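Local coordinates for 457aa long hypothetical protein (Pyrococcus horikoshii, PDB 2CSU), which is of unknown function but couples a Rossmann-type CoA-binding domain to two domains of the succinyl-CoA ligase type, the first of them flavodoxin-like, at residues A[9-14]-A[67-72]; A[91-96]-A[127-132]; A[152-157]-A[174-179]. All blocks are in the same frame, centred on the assembly; numbering follows the deposited sequence.

Contact 1: A[9-14]-A[67-72]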
loop_
_atom_site.group_PDB
_atom_site.type_symbol
_atom_site.label_atom_id
_atom_site.label_comp_id
_atom_site.label_asym_id
_atom_site.label_seq_id
_atom_site.Cartn_x
_atom_site.Cartn_y
_atom_site.Cartn_z
ATOM N N LYS A 9 -32.712 -0.992 -18.245
ATOM C CA LYS A 9 -33.839 -0.072 -18.208
ATOM C C LYS A 9 -34.869 -0.503 -17.175
ATOM O O LYS A 9 -35.713 0.294 -16.757
ATOM C CB LYS A 9 -34.491 0.019 -19.593
ATOM C CG LYS A 9 -33.481 0.107 -20.732
ATOM C CD LYS A 9 -34.081 0.775 -21.975
ATOM C CE LYS A 9 -34.531 -0.242 -23.009
ATOM N NZ LYS A 9 -35.617 0.317 -23.869
ATOM N N GLY A 10 -34.787 -1.768 -16.775
ATOM C CA GLY A 10 -35.693 -2.314 -15.789
ATOM C C GLY A 10 -35.021 -3.458 -15.063
ATOM O O GLY A 10 -34.641 -4.460 -15.681
ATOM N N ILE A 11 -34.872 -3.318 -13.749
ATOM C CA ILE A 11 -34.226 -4.348 -12.948
ATOM C C ILE A 11 -35.169 -5.035 -11.983
ATOM O O ILE A 11 -35.919 -4.385 -11.266
ATOM C CB ILE A 11 -33.069 -3.778 -12.093
ATOM C CG1 ILE A 11 -32.094 -2.994 -12.964
ATOM C CG2 ILE A 11 -32.363 -4.912 -11.368
ATOM C CD1 ILE A 11 -30.963 -2.355 -12.180
ATOM N N ALA A 12 -35.115 -6.358 -11.964
ATOM C CA ALA A 12 -35.927 -7.138 -11.047
ATOM C C ALA A 12 -34.972 -7.749 -10.035
ATOM O O ALA A 12 -34.013 -8.442 -10.407
ATOM C CB ALA A 12 -36.686 -8.252 -11.799
ATOM N N VAL A 13 -35.187 -7.460 -8.758
ATOM C CA VAL A 13 -34.331 -8.062 -7.749
ATOM C C VAL A 13 -35.184 -9.124 -7.088
ATOM O O VAL A 13 -36.063 -8.826 -6.285
ATOM C CB VAL A 13 -33.841 -7.050 -6.715
ATOM C CG1 VAL A 13 -32.894 -7.744 -5.741
ATOM C CG2 VAL A 13 -33.110 -5.904 -7.417
ATOM N N ILE A 14 -34.939 -10.374 -7.461
ATOM C CA ILE A 14 -35.725 -11.475 -6.934
ATOM C C ILE A 14 -35.092 -11.974 -5.651
ATOM O O ILE A 14 -34.032 -12.581 -5.661
ATOM C CB ILE A 14 -35.843 -12.581 -8.009
ATOM C CG1 ILE A 14 -36.296 -11.922 -9.323
ATOM C CG2 ILE A 14 -36.828 -13.668 -7.561
ATOM C CD1 ILE A 14 -36.498 -12.866 -10.503
ATOM N N LEU A 67 -33.146 -6.934 -16.914
ATOM C CA LEU A 67 -32.142 -7.477 -15.999
ATOM C C LEU A 67 -32.769 -7.898 -14.670
ATOM O O LEU A 67 -33.546 -7.170 -14.069
ATOM C CB LEU A 67 -31.086 -6.404 -15.742
ATOM C CG LEU A 67 -30.106 -6.800 -14.636
ATOM C CD1 LEU A 67 -29.277 -8.025 -15.021
ATOM C CD2 LEU A 67 -29.102 -5.698 -14.308
ATOM N N ALA A 68 -32.369 -9.079 -14.215
ATOM C CA ALA A 68 -32.852 -9.583 -12.941
ATOM C C ALA A 68 -31.700 -10.115 -12.122
ATOM O O ALA A 68 -30.759 -10.694 -12.662
ATOM C CB ALA A 68 -33.884 -10.692 -13.160
ATOM N N ILE A 69 -31.777 -9.916 -10.812
ATOM C CA ILE A 69 -30.761 -10.412 -9.912
ATOM C C ILE A 69 -31.441 -11.479 -9.074
ATOM O O ILE A 69 -32.424 -11.200 -8.378
ATOM C CB ILE A 69 -30.236 -9.327 -8.962
ATOM C CG1 ILE A 69 -29.918 -8.029 -9.728
ATOM C CG2 ILE A 69 -29.027 -9.869 -8.208
ATOM C CD1 ILE A 69 -29.042 -8.201 -10.955
ATOM N N ILE A 70 -30.942 -12.706 -9.149
ATOM C CA ILE A 70 -31.529 -13.773 -8.381
ATOM C C ILE A 70 -30.712 -13.976 -7.120
ATOM O O ILE A 70 -29.552 -14.392 -7.163
ATOM C CB ILE A 70 -31.621 -15.054 -9.216
ATOM C CG1 ILE A 70 -32.527 -14.787 -10.429
ATOM C CG2 ILE A 70 -32.157 -16.191 -8.367
ATOM C CD1 ILE A 70 -32.822 -16.005 -11.318
ATOM N N VAL A 71 -31.334 -13.645 -5.993
ATOM C CA VAL A 71 -30.698 -13.752 -4.693
ATOM C C VAL A 71 -31.619 -14.448 -3.703
ATOM O O VAL A 71 -31.800 -14.033 -2.564
ATOM C CB VAL A 71 -30.332 -12.347 -4.214
ATOM C CG1 VAL A 71 -31.602 -11.541 -3.936
ATOM C CG2 VAL A 71 -29.497 -12.437 -2.948
ATOM N N VAL A 72 -32.260 -15.515 -4.210
ATOM C CA VAL A 72 -33.058 -16.365 -3.342
ATOM C C VAL A 72 -32.314 -17.668 -3.030
ATOM O O VAL A 72 -31.274 -17.969 -3.597
ATOM C CB VAL A 72 -34.374 -16.663 -4.055
ATOM C CG1 VAL A 72 -35.177 -15.375 -4.214
ATOM C CG2 VAL A 72 -34.091 -17.255 -5.423
#
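Gly10 through its O, and Ala12 and Ile14 through both N and O, bond to 67-72, and five hydrogen bonds zip the two parallel strands together. Leu67 N donates to Gly10 O at 3.1 Å, and Ala12 N answers by donating to Leu67 O at 2.7 Å. One step on, Ile69 N reaches Ala12 O at 2.7 Å, and Ile14 N returns to Ile69 O at 2.8 Å. The last rung, Val71 N to Ile14 O at 2.9 Å, prolongs the ladder just past the end of strand 67-70. Two of the acceptors also receive a CA-H...O contact: Leu67 O from Ile11 CA and Ala12 O from Ala68 CA, the latter at 3.0 Å. The backbone N and O of the residues in between point to the other neighbouring strands. Ile11 bonds Lys38 and Tyr40, Val13 bonds Tyr40, Ala68 bonds Gly91 and Val93, and Ile70 N probably bonds Val93 O, while Gly10 N is taken by Asp66 OD1.

These are the first and third strands of a Rossmann-type parallel sheet, order 2-1-3-4-5, adjacent where the order reverses direction, with helices on both faces. Ile11, Val13, Leu67 and Ile69 share one face, where helix 23-31 packs on Ile11 and Val13. Ala12, Ala68, Ile14 and Ile70 share the other, against which helix 74-87 lies.

On that second face Ala12 CB and Ala68 CB sit 4.0 Å apart, a flat spot beside the larger Ile14, whose CD1 reaches over to Ala68 and Ile70. Ile14 CG2 slants across Val72 CG1 at 4.1 Å. Val71 has CG1 wedged between its own backbone N and carbonyl carbon (chi1 67°), which brings that methyl up against Ile14 O. Val72 CG1 touches the same oxygen, and Val72 O accepts a hydrogen bond from Thr96 OG1.

Contact 2: A[91-96]-A[127-132]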
loop_
_atom_site.group_PDB
_atom_site.type_symbol
_atom_site.label_atom_id
_atom_site.label_comp_id
_atom_site.label_asym_id
_atom_site.label_seq_id
_atom_site.Cartn_x
_atom_site.Cartn_y
_atom_site.Cartn_z
ATOM N N GLY A 91 -30.818 -10.449 -19.310
ATOM C CA GLY A 91 -29.670 -10.934 -18.550
ATOM C C GLY A 91 -30.027 -11.228 -17.090
ATOM O O GLY A 91 -30.881 -10.596 -16.483
ATOM N N VAL A 92 -29.356 -12.260 -16.539
ATOM C CA VAL A 92 -29.601 -12.624 -15.146
ATOM C C VAL A 92 -28.291 -12.785 -14.362
ATOM O O VAL A 92 -27.362 -13.463 -14.784
ATOM C CB VAL A 92 -30.385 -13.938 -15.124
ATOM C CG1 VAL A 92 -30.641 -14.367 -13.679
ATOM C CG2 VAL A 92 -31.715 -13.760 -15.836
ATOM N N VAL A 93 -28.243 -12.144 -13.201
ATOM C CA VAL A 93 -27.117 -12.282 -12.310
ATOM C C VAL A 93 -27.641 -13.159 -11.183
ATOM O O VAL A 93 -28.609 -12.791 -10.494
ATOM C CB VAL A 93 -26.670 -10.950 -11.684
ATOM C CG1 VAL A 93 -25.614 -11.245 -10.615
ATOM C CG2 VAL A 93 -26.107 -9.996 -12.759
ATOM N N ILE A 94 -27.019 -14.320 -11.014
ATOM C CA ILE A 94 -27.401 -15.265 -9.968
ATOM C C ILE A 94 -26.371 -15.160 -8.859
ATOM O O ILE A 94 -25.241 -15.641 -8.994
ATOM C CB ILE A 94 -27.427 -16.736 -10.493
ATOM C CG1 ILE A 94 -28.477 -16.878 -11.599
ATOM C CG2 ILE A 94 -27.757 -17.706 -9.344
ATOM C CD1 ILE A 94 -28.519 -18.249 -12.229
ATOM N N ILE A 95 -26.764 -14.518 -7.765
ATOM C CA ILE A 95 -25.879 -14.331 -6.632
ATOM C C ILE A 95 -25.776 -15.620 -5.842
ATOM O O ILE A 95 -24.709 -15.989 -5.365
ATOM C CB ILE A 95 -26.405 -13.207 -5.706
ATOM C CG1 ILE A 95 -26.214 -11.852 -6.380
ATOM C CG2 ILE A 95 -25.705 -13.260 -4.361
ATOM C CD1 ILE A 95 -24.767 -11.497 -6.649
ATOM N N THR A 96 -26.897 -16.313 -5.733
ATOM C CA THR A 96 -26.972 -17.560 -4.985
ATOM C C THR A 96 -25.920 -18.624 -5.303
ATOM O O THR A 96 -25.587 -18.883 -6.462
ATOM C CB THR A 96 -28.353 -18.168 -5.157
ATOM O OG1 THR A 96 -29.324 -17.155 -4.881
ATOM C CG2 THR A 96 -28.554 -19.356 -4.194
ATOM N N PRO A 127 -23.456 -18.847 -11.461
ATOM C CA PRO A 127 -23.906 -18.312 -10.181
ATOM C C PRO A 127 -22.751 -18.168 -9.184
ATOM O O PRO A 127 -21.582 -18.089 -9.541
ATOM C CB PRO A 127 -24.957 -19.261 -9.623
ATOM C CG PRO A 127 -24.727 -20.623 -10.262
ATOM C CD PRO A 127 -23.870 -20.243 -11.560
ATOM N N ASN A 128 -23.122 -18.100 -7.891
ATOM C CA ASN A 128 -22.118 -17.879 -6.857
ATOM C C ASN A 128 -21.211 -16.694 -7.199
ATOM O O ASN A 128 -19.999 -16.808 -7.309
ATOM C CB ASN A 128 -21.282 -19.151 -6.708
ATOM C CG ASN A 128 -20.551 -19.113 -5.388
ATOM O OD1 ASN A 128 -20.958 -18.448 -4.439
ATOM N ND2 ASN A 128 -19.437 -19.860 -5.336
ATOM N N CYS A 129 -21.856 -15.533 -7.416
ATOM C CA CYS A 129 -21.099 -14.326 -7.724
ATOM C C CYS A 129 -21.473 -13.195 -6.764
ATOM O O CYS A 129 -22.465 -13.251 -6.049
ATOM C CB CYS A 129 -21.434 -13.911 -9.155
ATOM S SG CYS A 129 -23.161 -13.408 -9.326
ATOM N N VAL A 130 -20.614 -12.160 -6.730
ATOM C CA VAL A 130 -20.927 -11.010 -5.889
ATOM C C VAL A 130 -21.773 -9.979 -6.638
ATOM O O VAL A 130 -22.362 -9.074 -6.061
ATOM C CB VAL A 130 -19.616 -10.375 -5.425
ATOM C CG1 VAL A 130 -19.905 -9.050 -4.724
ATOM C CG2 VAL A 130 -18.905 -11.304 -4.458
ATOM N N GLY A 131 -21.788 -10.116 -7.978
ATOM C CA GLY A 131 -22.602 -9.213 -8.784
ATOM C C GLY A 131 -21.748 -8.376 -9.739
ATOM O O GLY A 131 -20.588 -8.669 -9.997
ATOM N N ILE A 132 -22.378 -7.316 -10.246
ATOM C CA ILE A 132 -21.774 -6.378 -11.198
ATOM C C ILE A 132 -22.043 -4.902 -10.827
ATOM O O ILE A 132 -22.983 -4.580 -10.110
ATOM C CB ILE A 132 -22.344 -6.658 -12.594
ATOM C CG1 ILE A 132 -23.861 -6.455 -12.601
ATOM C CG2 ILE A 132 -22.061 -8.118 -13.001
ATOM C CD1 ILE A 132 -24.466 -6.604 -14.000
#
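The pyrrolidine ring of Pro127, which follows a cis peptide bond, is met at its CB by Ile94; the two side chains run alongside each other and point the same way. Ile94 CG2 comes to within 3.2 Å of Pro127 CB, tight enough that the exact spacing is doubtful. Thr96 O lies against that same CB. The Asn128 side chain starts away from 91-96 and touches Ala97, Glu101 and Asn184, but its backbone stays: Asn128 N donates to Thr96 O at 3.0 Å, coming in 49° above the carbonyl plane.

Cys129 fills the middle. With chi1 at 66° the sulfur sits between the backbone N and carbonyl carbon, and from there SG touches Val93 CG1 at 3.5 Å and Ile95 CD1 at 3.7 Å. Further along, Val93 CG2 meets Ile132 CD1 at 4.0 Å, the two side chains crossing at a slant. Val130 N is bonded to Ser181 OG, beyond the Rossmann sheet.

After edge strand 123-125 the chain turns over the C-terminal end of strand 91-94, then passes Val93 and enters strand 131-134 of the mixed sheet, all at the C-terminal end of a Rossmann-type parallel sheet.

Contact 3: A[152-157]-A[174-179]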
loop_
_atom_site.group_PDB
_atom_site.type_symbol
_atom_site.label_atom_id
_atom_site.label_comp_id
_atom_site.label_asym_id
_atom_site.label_seq_id
_atom_site.Cartn_x
_atom_site.Cartn_y
_atom_site.Cartn_z
ATOM N N VAL A 152 -11.281 1.933 -15.163
ATOM C CA VAL A 152 -10.783 0.565 -15.247
ATOM C C VAL A 152 -11.900 -0.467 -15.033
ATOM O O VAL A 152 -12.593 -0.470 -14.027
ATOM C CB VAL A 152 -9.710 0.359 -14.188
ATOM C CG1 VAL A 152 -9.464 -1.139 -14.020
ATOM C CG2 VAL A 152 -8.420 1.031 -14.620
ATOM N N ALA A 153 -12.120 -1.352 -15.996
ATOM C CA ALA A 153 -13.150 -2.370 -15.866
ATOM C C ALA A 153 -12.469 -3.547 -15.183
ATOM O O ALA A 153 -11.465 -4.063 -15.678
ATOM C CB ALA A 153 -13.666 -2.767 -17.241
ATOM N N PHE A 154 -13.007 -3.978 -14.051
ATOM C CA PHE A 154 -12.390 -5.073 -13.313
ATOM C C PHE A 154 -13.248 -6.334 -13.283
ATOM O O PHE A 154 -14.400 -6.303 -12.851
ATOM C CB PHE A 154 -12.074 -4.590 -11.886
ATOM C CG PHE A 154 -11.537 -5.658 -10.964
ATOM C CD1 PHE A 154 -10.559 -6.561 -11.389
ATOM C CD2 PHE A 154 -11.964 -5.714 -9.642
ATOM C CE1 PHE A 154 -10.010 -7.503 -10.503
ATOM C CE2 PHE A 154 -11.425 -6.647 -8.750
ATOM C CZ PHE A 154 -10.439 -7.543 -9.190
ATOM N N ILE A 155 -12.682 -7.430 -13.779
ATOM C CA ILE A 155 -13.359 -8.726 -13.802
ATOM C C ILE A 155 -12.636 -9.680 -12.856
ATOM O O ILE A 155 -11.460 -10.006 -13.047
ATOM C CB ILE A 155 -13.354 -9.367 -15.206
ATOM C CG1 ILE A 155 -14.027 -8.440 -16.218
ATOM C CG2 ILE A 155 -14.108 -10.706 -15.166
ATOM C CD1 ILE A 155 -13.990 -8.969 -17.660
ATOM N N SER A 156 -13.337 -10.137 -11.835
ATOM C CA SER A 156 -12.705 -11.036 -10.895
ATOM C C SER A 156 -13.395 -12.381 -10.758
ATOM O O SER A 156 -14.615 -12.462 -10.596
ATOM C CB SER A 156 -12.587 -10.378 -9.525
ATOM O OG SER A 156 -12.086 -11.315 -8.595
ATOM N N GLN A 157 -12.593 -13.438 -10.827
ATOM C CA GLN A 157 -13.110 -14.784 -10.702
ATOM C C GLN A 157 -13.217 -15.145 -9.218
ATOM O O GLN A 157 -13.682 -16.211 -8.867
ATOM C CB GLN A 157 -12.191 -15.751 -11.459
ATOM C CG GLN A 157 -12.795 -17.107 -11.785
ATOM C CD GLN A 157 -12.010 -17.845 -12.870
ATOM O OE1 GLN A 157 -10.821 -17.581 -13.084
ATOM N NE2 GLN A 157 -12.675 -18.777 -13.550
ATOM N N ILE A 174 -9.087 5.253 -5.890
ATOM C CA ILE A 174 -9.037 4.854 -7.280
ATOM C C ILE A 174 -10.341 4.112 -7.498
ATOM O O ILE A 174 -10.829 3.442 -6.600
ATOM C CB ILE A 174 -7.782 3.989 -7.635
ATOM C CG1 ILE A 174 -7.535 2.892 -6.600
ATOM C CG2 ILE A 174 -6.560 4.894 -7.696
ATOM C CD1 ILE A 174 -6.098 2.318 -6.635
ATOM N N GLY A 175 -10.936 4.280 -8.670
ATOM C CA GLY A 175 -12.200 3.628 -8.929
ATOM C C GLY A 175 -12.225 2.782 -10.186
ATOM O O GLY A 175 -11.238 2.658 -10.910
ATOM N N PHE A 176 -13.381 2.199 -10.440
ATOM C CA PHE A 176 -13.567 1.351 -11.600
ATOM C C PHE A 176 -14.741 1.874 -12.389
ATOM O O PHE A 176 -15.657 2.477 -11.826
ATOM C CB PHE A 176 -13.888 -0.079 -11.160
ATOM C CG PHE A 176 -12.812 -0.724 -10.337
ATOM C CD1 PHE A 176 -11.565 -1.000 -10.886
ATOM C CD2 PHE A 176 -13.067 -1.107 -9.021
ATOM C CE1 PHE A 176 -10.585 -1.659 -10.131
ATOM C CE2 PHE A 176 -12.105 -1.761 -8.265
ATOM C CZ PHE A 176 -10.861 -2.039 -8.820
ATOM N N SER A 177 -14.713 1.646 -13.692
ATOM C CA SER A 177 -15.822 2.034 -14.545
ATOM C C SER A 177 -16.858 0.936 -14.322
ATOM O O SER A 177 -18.015 1.200 -13.974
ATOM C CB SER A 177 -15.371 2.055 -16.006
ATOM O OG SER A 177 -14.480 0.980 -16.278
ATOM N N LYS A 178 -16.429 -0.313 -14.494
ATOM C CA LYS A 178 -17.332 -1.445 -14.300
ATOM C C LYS A 178 -16.668 -2.525 -13.463
ATOM O O LYS A 178 -15.444 -2.634 -13.432
ATOM C CB LYS A 178 -17.758 -2.034 -15.640
ATOM C CG LYS A 178 -18.313 -1.038 -16.619
ATOM C CD LYS A 178 -18.776 -1.726 -17.888
ATOM C CE LYS A 178 -19.704 -0.839 -18.704
ATOM N NZ LYS A 178 -19.006 0.272 -19.413
ATOM N N PHE A 179 -17.492 -3.301 -12.771
ATOM C CA PHE A 179 -17.041 -4.397 -11.923
ATOM C C PHE A 179 -17.873 -5.653 -12.165
ATOM O O PHE A 179 -19.098 -5.639 -12.163
ATOM C CB PHE A 179 -17.163 -3.959 -10.461
ATOM C CG PHE A 179 -16.909 -5.130 -9.555
ATOM C CD1 PHE A 179 -15.608 -5.440 -9.176
ATOM C CD2 PHE A 179 -17.972 -5.885 -9.084
ATOM C CE1 PHE A 179 -15.374 -6.507 -8.321
ATOM C CE2 PHE A 179 -17.729 -6.953 -8.225
ATOM C CZ PHE A 179 -16.432 -7.268 -7.839
#
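Phe176 lays one ring face under the CB of Phe154, which stands 4.0 Å from the ring centroid in a CH-pi contact displaced toward the rim. The two phenyl rings themselves are almost parallel, 25° between planes, but slid so far apart that they barely overlap, with centroids separated by 5.3 Å. Val152 CG1 comes to the edge of the Phe176 ring, in its plane, 3.8 Å from CD1. Phe154 carries its ring anti to the backbone N (chi1 175°), and this swings CD2 across to Phe179, where it lies 3.7 Å from CD1, at the edge of that ring and near its plane. Those two rings are inclined at 57°. The three phenylalanines form an aromatic cluster, with Phe154 in touch with both of the others.

The backbone joins the strands in parallel but with a break. Phe154 N donates to Lys178 O at 2.9 Å in a nearly straight bond, and Ser177 N to Val152 O at 3.0 Å from well above the carbonyl plane. Between them the register skips a residue: Val152 lies beside Phe176, Ala153 already beside Lys178. Ser177, the residue skipped, thus still bonds through its N, and its OG goes to Asp203; the same carboxylate takes Lys178 NZ in a salt bridge.

Strands 152-156 and 175-181 are the two arms of a beta-alpha-beta unit, and its helix 159-171 packs on two members of the cluster, Ile165 touching both Phe154 and Phe176. Ala153 and Ile155 pair with strand 205-210 on the far edge of 152-156, while helix 190-197 covers the face bearing Ile155 and Lys178.

In the fold
Along the chain the contacts follow one another, each closing before the next opens. Contacts 1 and 2 lie within the CoA-binding domain, centres about 10 Å apart, and meet in one parallel sheet where strands 67-70 and 91-94 are neighbours; Ile70 N probably bonds to Val93 O there. Contact 3 belongs to the flavodoxin-like domain, its centre about 16 Å from that of contact 2 and 21 Å from that of contact 1, which it does not touch. Strand 131-134, which begins within contact 2, runs antiparallel to strand 175-181, with Ile132 packed on Phe179. The chain thus passes from the parallel sheet into the mixed sheet, where contacts 2 and 3 share neighbouring strands.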